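Local coordinates for periplasmic solute binding protein (Candidatus liberibacter, PDB 4CL2) that binds manganese and zinc ions and probably delivers them to an ABC-type importer, as other family 9 solute-binding proteins do, at residues A107-T112 and L244-L249; N113-I118 and E142-I147; K4-S9 and N53-L58; G61-E66 and S101-H106. All blocks are in the same frame, centred on the assembly; numbering follows the deposited sequence.

Contact 1 of 4, residues A107-T112 and L244-L249; sequences AWMSLT and LYVDSL. With MN (manganese (II) ion), chain L; SO4 (sulfate ion), chain F.
W108 meets V246 through the indole N-H. NE1 donates to the backbone O of V246 at 2.7 Å, with an N-H...O angle of 145°. The carbonyl points almost straight at the nitrogen, and its oxygen lies close to the indole plane. The bond leaves the edge of the ring nearly in its plane. CG of W108 sits between the backbone N and the carbonyl carbon (chi1 62°), which turns the indole toward the 244-249 loop. The six-membered part of the ring continues along the same edge to D247, where CZ2 comes 4.1 Å from OD1. The carboxylate plane stands 74° from the ring plane.

M109 packs beside this bond. Its chain is bent at both chi2 and chi3, and this curls the methyl back so that CE touches CG1 of V246 at 3.9 Å. SD lies beside CG1 of V246, the two side chains crossing at about a right angle. L262 of helix 259-274 also touches M109, and F11 meets the indole.

D247 is a manganese ligand, with OD1 2.5 Å from the metal and OD2 at 2.7 Å. H106 and E172 complete the protein ligands seen here. The indole bond holds the carbonyl of the residue just before D247. The chemistry thus joins a buried N-H and carbonyl pair to the loop that carries D247, consistent with a second-shell role for the tryptophan.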
# COMPACT_ATOMS: atom_id res chain seq x y z
N ALA A 107 4.73 -1.09 -1.59
CA ALA A 107 5.64 -1.47 -0.46
C ALA A 107 4.91 -1.46 0.87
O ALA A 107 5.37 -2.15 1.83
CB ALA A 107 6.82 -0.49 -0.41
N TRP A 108 3.79 -0.76 0.98
CA TRP A 108 3.02 -0.71 2.21
C TRP A 108 2.31 -2.01 2.64
O TRP A 108 1.89 -2.09 3.77
CB TRP A 108 1.98 0.44 2.21
CG TRP A 108 0.96 0.30 1.12
CD1 TRP A 108 -0.18 -0.46 1.18
CD2 TRP A 108 1.03 0.82 -0.21
NE1 TRP A 108 -0.86 -0.39 -0.04
CE2 TRP A 108 -0.12 0.36 -0.90
CE3 TRP A 108 1.95 1.64 -0.89
CZ2 TRP A 108 -0.39 0.73 -2.21
CZ3 TRP A 108 1.70 2.01 -2.18
CH2 TRP A 108 0.52 1.56 -2.86
N MET A 109 2.25 -2.96 1.71
CA MET A 109 1.58 -4.25 1.98
C MET A 109 2.60 -5.22 2.58
O MET A 109 3.11 -6.11 1.93
CB MET A 109 0.94 -4.85 0.73
CG MET A 109 -0.16 -4.02 0.14
SD MET A 109 -1.55 -3.70 1.22
CE MET A 109 -2.13 -5.35 1.63
N SER A 110 3.01 -4.93 3.81
CA SER A 110 4.09 -5.63 4.46
C SER A 110 4.15 -5.13 5.90
O SER A 110 4.05 -3.93 6.19
CB SER A 110 5.44 -5.38 3.76
OG SER A 110 6.59 -5.52 4.58
N LEU A 111 4.37 -6.06 6.80
CA LEU A 111 4.47 -5.75 8.24
C LEU A 111 5.81 -5.06 8.48
O LEU A 111 5.87 -4.03 9.15
CB LEU A 111 4.31 -7.05 9.09
CG LEU A 111 4.58 -6.84 10.62
CD1 LEU A 111 3.63 -5.81 11.12
CD2 LEU A 111 4.32 -8.21 11.24
N THR A 112 6.89 -5.58 7.93
CA THR A 112 8.20 -4.96 8.10
C THR A 112 8.16 -3.56 7.55
O THR A 112 8.67 -2.60 8.16
CB THR A 112 9.29 -5.75 7.36
OG1 THR A 112 9.34 -7.07 7.92
CG2 THR A 112 10.59 -5.09 7.48
N LEU A 244 -9.71 -7.93 -2.19
CA LEU A 244 -8.78 -7.36 -1.21
C LEU A 244 -8.74 -5.85 -1.34
O LEU A 244 -9.01 -5.29 -2.37
CB LEU A 244 -7.35 -7.86 -1.41
CG LEU A 244 -7.22 -9.39 -1.44
CD1 LEU A 244 -5.75 -9.80 -1.78
CD2 LEU A 244 -7.62 -10.04 -0.11
N TYR A 245 -8.37 -5.20 -0.24
CA TYR A 245 -8.17 -3.72 -0.20
C TYR A 245 -6.66 -3.48 -0.12
O TYR A 245 -5.94 -3.89 0.85
CB TYR A 245 -8.85 -3.09 1.03
CG TYR A 245 -10.33 -2.99 0.85
CD1 TYR A 245 -11.12 -4.08 0.99
CD2 TYR A 245 -10.89 -1.80 0.43
CE1 TYR A 245 -12.47 -4.02 0.78
CE2 TYR A 245 -12.25 -1.74 0.19
CZ TYR A 245 -13.01 -2.84 0.37
OH TYR A 245 -14.39 -2.86 0.16
N VAL A 246 -6.12 -2.85 -1.16
CA VAL A 246 -4.67 -2.65 -1.30
C VAL A 246 -4.23 -1.26 -1.78
O VAL A 246 -3.23 -0.74 -1.28
CB VAL A 246 -4.00 -3.72 -2.19
CG1 VAL A 246 -4.19 -5.11 -1.63
CG2 VAL A 246 -4.51 -3.65 -3.61
N ASP A 247 -4.98 -0.62 -2.68
CA ASP A 247 -4.49 0.60 -3.36
C ASP A 247 -5.01 1.89 -2.77
O ASP A 247 -4.51 2.95 -3.11
CB ASP A 247 -4.85 0.56 -4.83
CG ASP A 247 -3.96 -0.39 -5.63
OD1 ASP A 247 -2.87 -0.70 -5.14
OD2 ASP A 247 -4.42 -0.82 -6.71
N SER A 248 -6.05 1.81 -1.93
CA SER A 248 -6.70 2.97 -1.33
C SER A 248 -7.37 2.51 -0.08
O SER A 248 -7.85 1.39 -0.02
CB SER A 248 -7.75 3.48 -2.31
OG SER A 248 -8.53 4.55 -1.76
N LEU A 249 -7.47 3.38 0.91
CA LEU A 249 -8.40 3.14 2.01
C LEU A 249 -9.82 3.06 1.45
O LEU A 249 -10.13 3.69 0.40
CB LEU A 249 -8.33 4.26 3.04
CG LEU A 249 -6.93 4.40 3.64
CD1 LEU A 249 -6.99 5.45 4.68
CD2 LEU A 249 -6.41 3.11 4.25
MN MN L . -1.89 -0.23 -7.39
S SO4 F . -15.17 1.26 -0.65
O1 SO4 F . -14.46 0.21 -1.37
O2 SO4 F . -16.26 1.63 -1.58
O3 SO4 F . -14.36 2.44 -0.39
O4 SO4 F . -15.86 0.76 0.58

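Contact 2 of 4, residues N113-I118 and E142-I147; sequences NAMIYI and EYSEKI
I118 of helix 111-128 reaches Y143 of helix 133-158 with the end of its longer branch. CD1 lies 3.5 Å from CD2 of the tyrosine, and CG1 follows along the same CD2-CE2 side. The two side chains meet at a slant. The shorter branch of I118 goes elsewhere: CG2 is anti to the backbone N and lies 3.4 Å from OG of S144. One isoleucine thus covers two neighbouring residues of the partner helix.

M115 works from one turn earlier in the same helix. Its chain is bent at chi2 (-65°), which swings the thioether across to the partner helix. SD then lies 3.8 Å from CB of S144, and CE sits 3.4 Å from the backbone O of the same serine. The methyl also meets CG2 of I147 at 4.0 Å, where the two side chains run past each other in opposite directions. CB of A114, on the same helix as M115, packs on that CG2 too. Within the partner helix, CG1 of I147 lies over one face of the Y143 ring, toward its rim.

The segments run antiparallel at 164°, with their axes 10.1 Å apart. Helix 12-22 touches I118 and Y143, while Y259 of helix 259-274 touches A114 and Y143.

No direct hydrogen bond crosses between the segments. One water donates to O of M115 and to OG of S144, each at 2.8 Å, while S144 OG also bonds to O of A140 in its own helix. The contact therefore rests on methyl, thioether and aromatic surfaces, with a single water-mediated polar link.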
# COMPACT_ATOMS: atom_id res chain seq x y z
N ASN A 113 7.59 -3.41 6.36
CA ASN A 113 7.59 -2.10 5.76
C ASN A 113 6.72 -1.08 6.43
O ASN A 113 7.01 0.10 6.42
CB ASN A 113 7.27 -2.19 4.26
CG ASN A 113 8.32 -2.99 3.48
OD1 ASN A 113 9.43 -3.23 3.93
ND2 ASN A 113 7.97 -3.37 2.24
N ALA A 114 5.61 -1.49 7.02
CA ALA A 114 4.78 -0.58 7.80
C ALA A 114 5.67 0.13 8.80
O ALA A 114 5.55 1.33 9.00
CB ALA A 114 3.67 -1.38 8.52
N MET A 115 6.56 -0.63 9.47
CA MET A 115 7.46 -0.03 10.48
C MET A 115 8.42 1.01 9.87
O MET A 115 8.74 2.02 10.49
CB MET A 115 8.26 -1.04 11.23
CG MET A 115 7.49 -2.24 11.71
SD MET A 115 6.28 -1.62 12.96
CE MET A 115 5.07 -2.94 13.06
N ILE A 116 8.85 0.77 8.64
CA ILE A 116 9.74 1.71 7.91
C ILE A 116 8.98 2.98 7.47
O ILE A 116 9.52 4.09 7.63
CB ILE A 116 10.38 1.00 6.70
CG1 ILE A 116 11.27 -0.10 7.25
CG2 ILE A 116 11.13 2.02 5.86
CD1 ILE A 116 11.81 -1.02 6.16
N TYR A 117 7.77 2.84 6.96
CA TYR A 117 6.89 3.99 6.66
C TYR A 117 6.75 4.86 7.91
O TYR A 117 6.96 6.08 7.88
CB TYR A 117 5.49 3.59 6.18
CG TYR A 117 5.36 3.23 4.71
CD1 TYR A 117 5.95 2.09 4.17
CD2 TYR A 117 4.63 4.04 3.84
CE1 TYR A 117 5.79 1.74 2.82
CE2 TYR A 117 4.51 3.70 2.50
CZ TYR A 117 5.08 2.59 1.97
OH TYR A 117 4.96 2.23 0.64
N ILE A 118 6.44 4.23 9.01
CA ILE A 118 6.23 4.96 10.28
C ILE A 118 7.49 5.69 10.69
O ILE A 118 7.43 6.87 11.05
CB ILE A 118 5.74 3.98 11.37
CG1 ILE A 118 4.31 3.52 11.03
CG2 ILE A 118 5.81 4.62 12.75
CD1 ILE A 118 3.87 2.30 11.79
N GLU A 142 3.85 3.83 19.85
CA GLU A 142 2.50 3.33 20.08
C GLU A 142 1.87 2.80 18.84
O GLU A 142 1.19 1.77 18.85
CB GLU A 142 1.60 4.40 20.72
CG GLU A 142 1.95 4.64 22.18
CD GLU A 142 1.08 5.67 22.87
OE1 GLU A 142 0.41 6.48 22.16
OE2 GLU A 142 1.12 5.70 24.11
N TYR A 143 1.97 3.54 17.75
CA TYR A 143 1.32 3.11 16.53
C TYR A 143 1.99 1.86 15.89
O TYR A 143 1.30 0.93 15.40
CB TYR A 143 1.29 4.27 15.55
CG TYR A 143 0.59 3.98 14.24
CD1 TYR A 143 -0.73 3.54 14.22
CD2 TYR A 143 1.21 4.20 13.05
CE1 TYR A 143 -1.40 3.32 12.98
CE2 TYR A 143 0.57 3.97 11.85
CZ TYR A 143 -0.73 3.52 11.82
OH TYR A 143 -1.40 3.34 10.62
N SER A 144 3.33 1.81 15.91
CA SER A 144 4.05 0.64 15.46
C SER A 144 3.58 -0.62 16.24
O SER A 144 3.35 -1.66 15.67
CB SER A 144 5.56 0.89 15.70
OG SER A 144 6.06 1.89 14.83
N GLU A 145 3.42 -0.49 17.56
CA GLU A 145 2.96 -1.56 18.39
C GLU A 145 1.54 -1.94 18.11
O GLU A 145 1.22 -3.12 18.09
CB GLU A 145 3.14 -1.26 19.90
CG GLU A 145 4.58 -1.07 20.37
CD GLU A 145 5.60 -2.07 19.80
OE1 GLU A 145 5.32 -3.30 19.84
OE2 GLU A 145 6.68 -1.59 19.33
N LYS A 146 0.68 -0.96 17.88
CA LYS A 146 -0.69 -1.30 17.51
C LYS A 146 -0.77 -2.13 16.21
O LYS A 146 -1.52 -3.08 16.15
CB LYS A 146 -1.49 0.01 17.35
CG LYS A 146 -2.98 -0.18 17.27
CD LYS A 146 -3.70 1.18 17.22
CE LYS A 146 -5.22 1.02 17.26
NZ LYS A 146 -5.75 2.42 17.23
N ILE A 147 0.06 -1.79 15.22
CA ILE A 147 0.10 -2.50 13.97
C ILE A 147 0.62 -3.91 14.21
O ILE A 147 0.07 -4.89 13.76
CB ILE A 147 1.03 -1.76 12.91
CG1 ILE A 147 0.44 -0.43 12.45
CG2 ILE A 147 1.28 -2.72 11.68
CD1 ILE A 147 -0.64 -0.54 11.46
O HOH W 1 8.41 2.13 13.31

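Contact 3 of 4, residues K4-S9 and N53-L58; sequences KKVVLS and NADLIL
Strands 6-9 and 56-58 run parallel, 4.7 Å apart and 23° from alignment, with L8 paired to I57 and S9 to L58. L8 holds the partner strand by both backbone groups: its N donates to O of L56 at 2.9 Å, and its O accepts from N of L58 at 2.8 Å.

D55 closes the start of the pair. Its backbone N donates to O of V6, and its carboxylate OD2 takes the N-H of V6 at 2.8 Å through the anti lone pair. The same oxygen accepts from a water at 2.6 Å. The other oxygen, OD1, forms a salt bridge with K76. The carboxylate is thus shared between a backbone N-H, a water and a lysine.

On one face, CG1 of V7 is anti to the backbone N (chi1 177°) and touches CD1 of L58 at 3.6 Å. V7 and L56 lie side by side and point the same way. S9 shares this face, with OG 4.1 Å from CD1 of L58. Helices 12-22 and 111-128 cover different parts of it. On the opposite face, CB of L8 meets CB of A54 at 3.8 Å.

These are the two central strands of a four-stranded parallel sheet in the order 27-30, 6-9, 56-59, 80-83. Such a helix-flanked parallel sheet is typical of the alpha/beta lobes of metal-binding periplasmic proteins.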
# COMPACT_ATOMS: atom_id res chain seq x y z
N LYS A 4 0.26 26.63 13.02
CA LYS A 4 0.21 25.14 12.87
C LYS A 4 0.69 24.67 11.51
O LYS A 4 0.22 25.09 10.46
CB LYS A 4 -1.19 24.66 13.09
CG LYS A 4 -1.28 23.18 13.23
CD LYS A 4 -2.48 22.86 14.09
CE LYS A 4 -2.71 21.40 14.21
NZ LYS A 4 -3.95 21.06 14.99
N LYS A 5 1.61 23.75 11.53
CA LYS A 5 2.22 23.26 10.30
C LYS A 5 1.24 22.33 9.58
O LYS A 5 0.35 21.75 10.17
CB LYS A 5 3.48 22.50 10.67
CG LYS A 5 4.52 23.51 11.15
CD LYS A 5 5.78 22.88 11.61
CE LYS A 5 6.64 23.88 12.39
NZ LYS A 5 6.95 25.06 11.52
N VAL A 6 1.44 22.25 8.25
CA VAL A 6 0.55 21.50 7.36
C VAL A 6 1.44 20.48 6.63
O VAL A 6 2.49 20.80 6.11
CB VAL A 6 -0.13 22.45 6.32
CG1 VAL A 6 -1.01 21.65 5.34
CG2 VAL A 6 -1.01 23.45 7.00
N VAL A 7 1.05 19.23 6.70
CA VAL A 7 1.81 18.11 6.10
C VAL A 7 0.85 17.42 5.11
O VAL A 7 -0.21 16.88 5.49
CB VAL A 7 2.27 17.11 7.17
CG1 VAL A 7 2.97 15.95 6.51
CG2 VAL A 7 3.16 17.80 8.18
N LEU A 8 1.22 17.50 3.84
CA LEU A 8 0.46 16.95 2.70
C LEU A 8 1.00 15.55 2.36
O LEU A 8 2.16 15.38 2.01
CB LEU A 8 0.50 17.89 1.50
CG LEU A 8 -0.18 17.30 0.26
CD1 LEU A 8 -1.69 17.13 0.44
CD2 LEU A 8 0.15 18.25 -0.93
N SER A 9 0.14 14.55 2.46
CA SER A 9 0.45 13.16 2.03
C SER A 9 -0.10 12.94 0.60
O SER A 9 -1.12 13.50 0.20
CB SER A 9 -0.16 12.15 3.00
OG SER A 9 0.35 12.26 4.32
N ASN A 53 -0.02 25.22 0.57
CA ASN A 53 -0.10 25.26 2.03
C ASN A 53 0.87 24.31 2.71
O ASN A 53 1.22 24.57 3.90
CB ASN A 53 -1.50 24.92 2.52
CG ASN A 53 -2.51 26.00 2.23
OD1 ASN A 53 -3.74 25.73 2.19
ND2 ASN A 53 -2.10 27.18 2.15
N ALA A 54 1.31 23.27 2.04
CA ALA A 54 2.15 22.26 2.66
C ALA A 54 3.49 22.84 3.14
O ALA A 54 4.23 23.48 2.39
CB ALA A 54 2.39 21.13 1.69
N ASP A 55 3.81 22.52 4.39
CA ASP A 55 5.15 22.72 4.93
C ASP A 55 6.07 21.52 4.70
O ASP A 55 7.27 21.61 4.94
CB ASP A 55 5.00 23.04 6.46
CG ASP A 55 4.25 24.30 6.68
OD1 ASP A 55 4.69 25.35 6.17
OD2 ASP A 55 3.21 24.28 7.32
N LEU A 56 5.50 20.39 4.30
CA LEU A 56 6.19 19.09 4.14
C LEU A 56 5.28 18.29 3.22
O LEU A 56 4.02 18.33 3.44
CB LEU A 56 6.36 18.40 5.49
CG LEU A 56 6.99 17.04 5.50
CD1 LEU A 56 8.39 17.09 4.98
CD2 LEU A 56 6.94 16.50 6.93
N ILE A 57 5.86 17.62 2.22
CA ILE A 57 5.10 16.75 1.32
C ILE A 57 5.64 15.33 1.46
O ILE A 57 6.83 15.12 1.33
CB ILE A 57 5.15 17.24 -0.12
CG1 ILE A 57 4.56 18.64 -0.21
CG2 ILE A 57 4.41 16.27 -1.02
CD1 ILE A 57 4.65 19.27 -1.59
N LEU A 58 4.75 14.40 1.79
CA LEU A 58 5.14 13.01 2.00
C LEU A 58 4.64 12.14 0.83
O LEU A 58 3.43 12.02 0.59
CB LEU A 58 4.55 12.51 3.29
CG LEU A 58 4.92 13.23 4.57
CD1 LEU A 58 4.13 12.59 5.74
CD2 LEU A 58 6.44 13.17 4.79
O HOH W 2 1.79 26.38 7.70

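Contact 4 of 4, residues G61-E66 and S101-H106; sequences GLHLEE and SEPNPH. With MN (manganese (II) ion), chain L.
OD1 of N104 is gripped twice by H106. The backbone N of H106 donates to OD1 of N104 at 3.1 Å, in the carbonyl plane, making an Asx turn. ND1 of H106 donates to the same OD1 of N104 at 2.7 Å, from 25° out of that plane. The second bond helps fix the rotation of the imidazole, together with the metal bond of NE2, which faces the manganese at 2.4 Å. D247 and E172 bind the same metal.

Across the contact, the 61-66 turns lie against two prolines. CG of P103 touches the backbone C of L62 at 3.6 Å, and CB of L62 meets CB of P103. P105 places its CB 3.5 Å from O of L62. CD1 of L64 touches CB of P105, the two side chains crossing at about a right angle. CD of P103 sits over one face of the H63 ring in a CH-pi contact, 3.9 Å from the centroid.

No hydrogen bond joins the two segments; proline and leucine surfaces make most of the contact. The polar grip lies within 101-106, where N104 acts as a second-shell residue. Its carbonyl probably polarises the imidazole and helps keep NE2 turned to the metal.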
# COMPACT_ATOMS: atom_id res chain seq x y z
N GLY A 61 7.00 7.47 -3.31
CA GLY A 61 8.05 7.10 -4.25
C GLY A 61 7.73 5.78 -4.89
O GLY A 61 6.55 5.40 -5.02
N LEU A 62 8.78 5.08 -5.35
CA LEU A 62 8.63 3.87 -6.18
C LEU A 62 7.69 4.15 -7.38
O LEU A 62 6.85 3.33 -7.74
CB LEU A 62 8.19 2.69 -5.33
CG LEU A 62 9.08 2.40 -4.13
CD1 LEU A 62 8.43 1.33 -3.22
CD2 LEU A 62 10.54 2.04 -4.41
N HIS A 63 7.84 5.37 -7.90
CA HIS A 63 7.08 5.90 -9.02
C HIS A 63 5.57 6.03 -8.83
O HIS A 63 4.89 6.24 -9.83
CB HIS A 63 7.38 5.07 -10.30
CG HIS A 63 8.77 5.22 -10.78
ND1 HIS A 63 9.18 4.80 -12.02
CD2 HIS A 63 9.86 5.79 -10.20
CE1 HIS A 63 10.45 5.11 -12.20
NE2 HIS A 63 10.88 5.73 -11.12
N LEU A 64 5.05 5.92 -7.61
CA LEU A 64 3.59 5.95 -7.41
C LEU A 64 3.04 7.29 -7.94
O LEU A 64 1.96 7.36 -8.58
CB LEU A 64 3.20 5.77 -5.96
CG LEU A 64 1.73 5.78 -5.69
CD1 LEU A 64 1.09 4.55 -6.31
CD2 LEU A 64 1.48 5.84 -4.23
N GLU A 65 3.81 8.33 -7.66
CA GLU A 65 3.43 9.70 -8.01
C GLU A 65 3.90 10.18 -9.34
O GLU A 65 3.79 11.40 -9.67
CB GLU A 65 3.91 10.66 -6.89
CG GLU A 65 3.30 10.39 -5.52
CD GLU A 65 4.04 9.37 -4.65
OE1 GLU A 65 5.21 9.02 -4.98
OE2 GLU A 65 3.44 9.02 -3.61
N GLU A 66 4.45 9.32 -10.18
CA GLU A 66 5.21 9.81 -11.34
C GLU A 66 4.38 10.75 -12.24
O GLU A 66 4.93 11.67 -12.80
CB GLU A 66 5.76 8.62 -12.15
CG GLU A 66 4.71 7.75 -12.77
CD GLU A 66 5.29 6.47 -13.41
OE1 GLU A 66 6.48 6.46 -13.79
OE2 GLU A 66 4.55 5.48 -13.48
N SER A 101 11.93 -3.90 -14.07
CA SER A 101 12.99 -2.87 -14.06
C SER A 101 12.39 -1.67 -13.32
O SER A 101 12.92 -1.30 -12.29
CB SER A 101 13.47 -2.47 -15.45
OG SER A 101 14.35 -3.44 -16.01
N GLU A 102 11.28 -1.10 -13.81
CA GLU A 102 10.52 -0.08 -13.06
C GLU A 102 10.02 -0.67 -11.72
O GLU A 102 9.68 -1.84 -11.67
CB GLU A 102 9.31 0.39 -13.84
CG GLU A 102 9.65 1.18 -15.10
CD GLU A 102 10.10 2.60 -14.81
OE1 GLU A 102 10.92 2.81 -13.88
OE2 GLU A 102 9.64 3.51 -15.54
N PRO A 103 9.97 0.15 -10.65
CA PRO A 103 9.63 -0.46 -9.37
C PRO A 103 8.15 -0.67 -9.17
O PRO A 103 7.33 0.13 -9.62
CB PRO A 103 10.09 0.58 -8.33
CG PRO A 103 9.98 1.86 -9.04
CD PRO A 103 10.39 1.56 -10.47
N ASN A 104 7.81 -1.75 -8.49
CA ASN A 104 6.43 -1.97 -8.03
C ASN A 104 6.21 -1.07 -6.80
O ASN A 104 7.01 -1.06 -5.86
CB ASN A 104 6.28 -3.45 -7.69
CG ASN A 104 4.85 -3.81 -7.32
OD1 ASN A 104 4.22 -3.21 -6.46
ND2 ASN A 104 4.35 -4.84 -7.98
N PRO A 105 5.15 -0.28 -6.78
CA PRO A 105 5.03 0.69 -5.70
C PRO A 105 4.45 0.24 -4.38
O PRO A 105 4.48 0.97 -3.42
CB PRO A 105 4.10 1.76 -6.30
CG PRO A 105 3.30 1.02 -7.30
CD PRO A 105 4.17 -0.04 -7.87
N HIS A 106 3.92 -0.98 -4.32
CA HIS A 106 3.03 -1.43 -3.26
C HIS A 106 3.77 -1.88 -1.98
O HIS A 106 3.40 -2.87 -1.37
CB HIS A 106 2.17 -2.58 -3.71
CG HIS A 106 1.29 -2.22 -4.87
ND1 HIS A 106 1.65 -2.49 -6.18
CD2 HIS A 106 0.02 -1.74 -4.92
CE1 HIS A 106 0.66 -2.13 -7.00
NE2 HIS A 106 -0.33 -1.67 -6.25
MN MN L . -1.89 -0.23 -7.39

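Contacts 1 and 2 are buried, while contacts 3 and 4 are partly exposed. Contacts 1 and 2 share helix 111-128, and N113 ND2 probably bonds to A107 O between them. Contacts 1 and 4 meet at the manganese, each giving one ligand: D247 from contact 1 and H106 from contact 4. Contact 3 lies in the sheet, with its centre about 23 Å from that of contact 1, without touching it. The chemistry follows the place. The sheet is held by backbone bonds, with one aspartate carboxylate at its start, and the helix pair by apolar side chains and a water. The metal-site loops combine ligands, apolar packing and hydrogen bonds that probably act in the second shell.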